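Local coordinates for monoacylglycerol lipase (Palaeococcus ferrophilus, PDB 6QE2), which probably hydrolyses monoacylglycerols to free fatty acid and glycerol, as a serine hydrolase of the alpha/beta-hydrolase superfamily, at residues A[44-49]-A[71-76]. Numbering follows the deposited sequence.
Sequences YAFDWP and DSIIEE
The phenol ring of Tyr44 carries Ile73 on one face and the carboxylate of Glu76 at its edge, a compact example of how one aromatic side chain can serve both the greasy and the polar side of a strand–helix interface. Ile73 CG2 sits over the centre of the Tyr44 ring, 3.6 Å from its centroid, in a CH-pi contact. The approach is nearly perpendicular, only 10° off the ring normal. The same isoleucine reaches on along the ring, its CD1 lying 3.5 Å from Tyr44 CE1. Because CG1 of Ile73 stands anti to its carbonyl carbon and the chain then runs extended, CD1 continues past the tyrosine to Phe46, coming obliquely to within 3.6 Å of Phe46 CD1. One branched side chain thus bridges two rings of the same strand.

At the polar end, Tyr44 OH donates a hydrogen bond of 2.7 Å to Glu76 OE1, met on the syn side and tilted somewhat out of the carboxylate plane. The carboxylate stands nearly upright to the ring, the planes 82° apart. Glu76 is exposed and reaches the hydroxyl through an extended chain, whereas the rings and Ile73 are buried. Arg5 of strand 5-8 also hydrogen-bonds to Tyr44 OH through NH1 and probably favours the charged carboxylate nearby.

Strand 44-46 and helix 71-76 run roughly antiparallel, their axes at 147°, as helix 63-77 packs across one side of the mixed sheet through strand 42-46, the helix-on-sheet layering of the alpha/beta-hydrolase fold.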
loop_
_atom_site.group_PDB
_atom_site.type_symbol
_atom_site.label_atom_id
_atom_site.label_comp_id
_atom_site.label_asym_id
_atom_site.label_seq_id
_atom_site.Cartn_x
_atom_site.Cartn_y
_atom_site.Cartn_z
ATOM N N TYR A 44 13.767 -1.973 2.391
ATOM C CA TYR A 44 13.526 -1.681 3.798
ATOM C C TYR A 44 12.073 -2.031 4.069
ATOM O O TYR A 44 11.166 -1.396 3.520
ATOM C CB TYR A 44 13.824 -0.218 4.124
ATOM C CG TYR A 44 13.948 0.085 5.606
ATOM C CD1 TYR A 44 12.874 -0.098 6.468
ATOM C CD2 TYR A 44 15.137 0.554 6.137
ATOM C CE1 TYR A 44 12.984 0.176 7.819
ATOM C CE2 TYR A 44 15.255 0.832 7.488
ATOM C CZ TYR A 44 14.170 0.644 8.320
ATOM O OH TYR A 44 14.274 0.922 9.663
ATOM N N ALA A 45 11.855 -3.048 4.892
ATOM C CA ALA A 45 10.514 -3.501 5.221
ATOM C C ALA A 45 10.198 -3.165 6.668
ATOM O O ALA A 45 11.084 -3.124 7.526
ATOM C CB ALA A 45 10.372 -5.010 4.995
ATOM N N PHE A 46 8.920 -2.927 6.937
ATOM C CA PHE A 46 8.471 -2.758 8.309
ATOM C C PHE A 46 7.035 -3.245 8.383
ATOM O O PHE A 46 6.331 -3.305 7.377
ATOM C CB PHE A 46 8.564 -1.296 8.784
ATOM C CG PHE A 46 7.576 -0.367 8.108
ATOM C CD1 PHE A 46 7.871 0.222 6.887
ATOM C CD2 PHE A 46 6.345 -0.101 8.691
ATOM C CE1 PHE A 46 6.959 1.068 6.265
ATOM C CE2 PHE A 46 5.425 0.737 8.070
ATOM C CZ PHE A 46 5.735 1.320 6.854
ATOM N N ASP A 47 6.608 -3.597 9.588
ATOM C CA ASP A 47 5.210 -3.903 9.844
ATOM C C ASP A 47 4.581 -2.716 10.555
ATOM O O ASP A 47 5.151 -2.187 11.514
ATOM C CB ASP A 47 5.069 -5.187 10.668
ATOM C CG ASP A 47 5.376 -6.440 9.854
ATOM O OD1 ASP A 47 5.608 -6.316 8.633
ATOM O OD2 ASP A 47 5.380 -7.551 10.426
ATOM N N TRP A 48 3.437 -2.259 10.041
ATOM C CA TRP A 48 2.716 -1.150 10.650
ATOM C C TRP A 48 2.434 -1.421 12.121
ATOM O O TRP A 48 2.318 -2.584 12.527
ATOM C CB TRP A 48 1.371 -0.926 9.969
ATOM C CG TRP A 48 1.347 -0.343 8.590
ATOM C CD1 TRP A 48 2.017 -0.787 7.482
ATOM C CD2 TRP A 48 0.514 0.735 8.147
ATOM N NE1 TRP A 48 1.677 -0.025 6.388
ATOM C CE2 TRP A 48 0.752 0.914 6.769
ATOM C CE3 TRP A 48 -0.407 1.574 8.786
ATOM C CZ2 TRP A 48 0.109 1.901 6.019
ATOM C CZ3 TRP A 48 -1.050 2.550 8.039
ATOM C CH2 TRP A 48 -0.785 2.709 6.670
ATOM N N PRO A 49 2.271 -0.379 12.930
ATOM C CA PRO A 49 1.724 -0.572 14.277
ATOM C C PRO A 49 0.422 -1.356 14.201
ATOM O O PRO A 49 -0.386 -1.160 13.289
ATOM C CB PRO A 49 1.496 0.859 14.774
ATOM C CG PRO A 49 2.441 1.703 13.968
ATOM C CD PRO A 49 2.545 1.035 12.627
ATOM N N ASP A 71 9.156 8.721 7.291
ATOM C CA ASP A 71 10.054 9.834 7.565
ATOM C C ASP A 71 11.288 9.313 8.291
ATOM O O ASP A 71 12.403 9.612 7.920
ATOM C CB ASP A 71 9.389 10.860 8.478
ATOM C CG ASP A 71 8.435 11.771 7.756
ATOM O OD1 ASP A 71 8.514 11.906 6.530
ATOM O OD2 ASP A 71 7.601 12.374 8.444
ATOM N N SER A 72 11.059 8.548 9.349
ATOM C CA SER A 72 12.122 7.960 10.142
ATOM C C SER A 72 13.020 7.040 9.324
ATOM O O SER A 72 14.220 7.034 9.513
ATOM C CB SER A 72 11.545 7.210 11.346
ATOM O OG SER A 72 11.144 5.902 11.015
ATOM N N ILE A 73 12.435 6.265 8.421
ATOM C CA ILE A 73 13.238 5.370 7.596
ATOM C C ILE A 73 14.128 6.168 6.653
ATOM O O ILE A 73 15.300 5.829 6.453
ATOM C CB ILE A 73 12.322 4.398 6.829
ATOM C CG1 ILE A 73 11.615 3.450 7.803
ATOM C CG2 ILE A 73 13.118 3.617 5.786
ATOM C CD1 ILE A 73 10.512 2.623 7.153
ATOM N N ILE A 74 13.589 7.231 6.048
ATOM C CA ILE A 74 14.398 8.052 5.149
ATOM C C ILE A 74 15.519 8.749 5.921
ATOM O O ILE A 74 16.644 8.879 5.422
ATOM C CB ILE A 74 13.503 9.045 4.385
ATOM C CG1 ILE A 74 12.587 8.287 3.421
ATOM C CG2 ILE A 74 14.333 10.060 3.610
ATOM C CD1 ILE A 74 11.599 9.169 2.698
ATOM N N GLU A 75 15.244 9.184 7.153
ATOM C CA GLU A 75 16.307 9.763 7.978
ATOM C C GLU A 75 17.397 8.740 8.277
ATOM O O GLU A 75 18.592 9.063 8.243
ATOM C CB GLU A 75 15.736 10.285 9.299
ATOM C CG GLU A 75 16.790 11.000 10.160
ATOM C CD GLU A 75 16.238 11.593 11.445
ATOM O OE1 GLU A 75 15.337 12.457 11.401
ATOM O OE2 GLU A 75 16.749 11.204 12.520
ATOM N N GLU A 76 17.002 7.499 8.579
ATOM C CA GLU A 76 17.972 6.446 8.862
ATOM C C GLU A 76 18.825 6.125 7.642
ATOM O O GLU A 76 20.040 5.922 7.756
ATOM C CB GLU A 76 17.244 5.189 9.336
ATOM C CG GLU A 76 18.150 3.980 9.540
ATOM C CD GLU A 76 17.365 2.718 9.837
ATOM O OE1 GLU A 76 16.145 2.826 10.095
ATOM O OE2 GLU A 76 17.964 1.621 9.817
#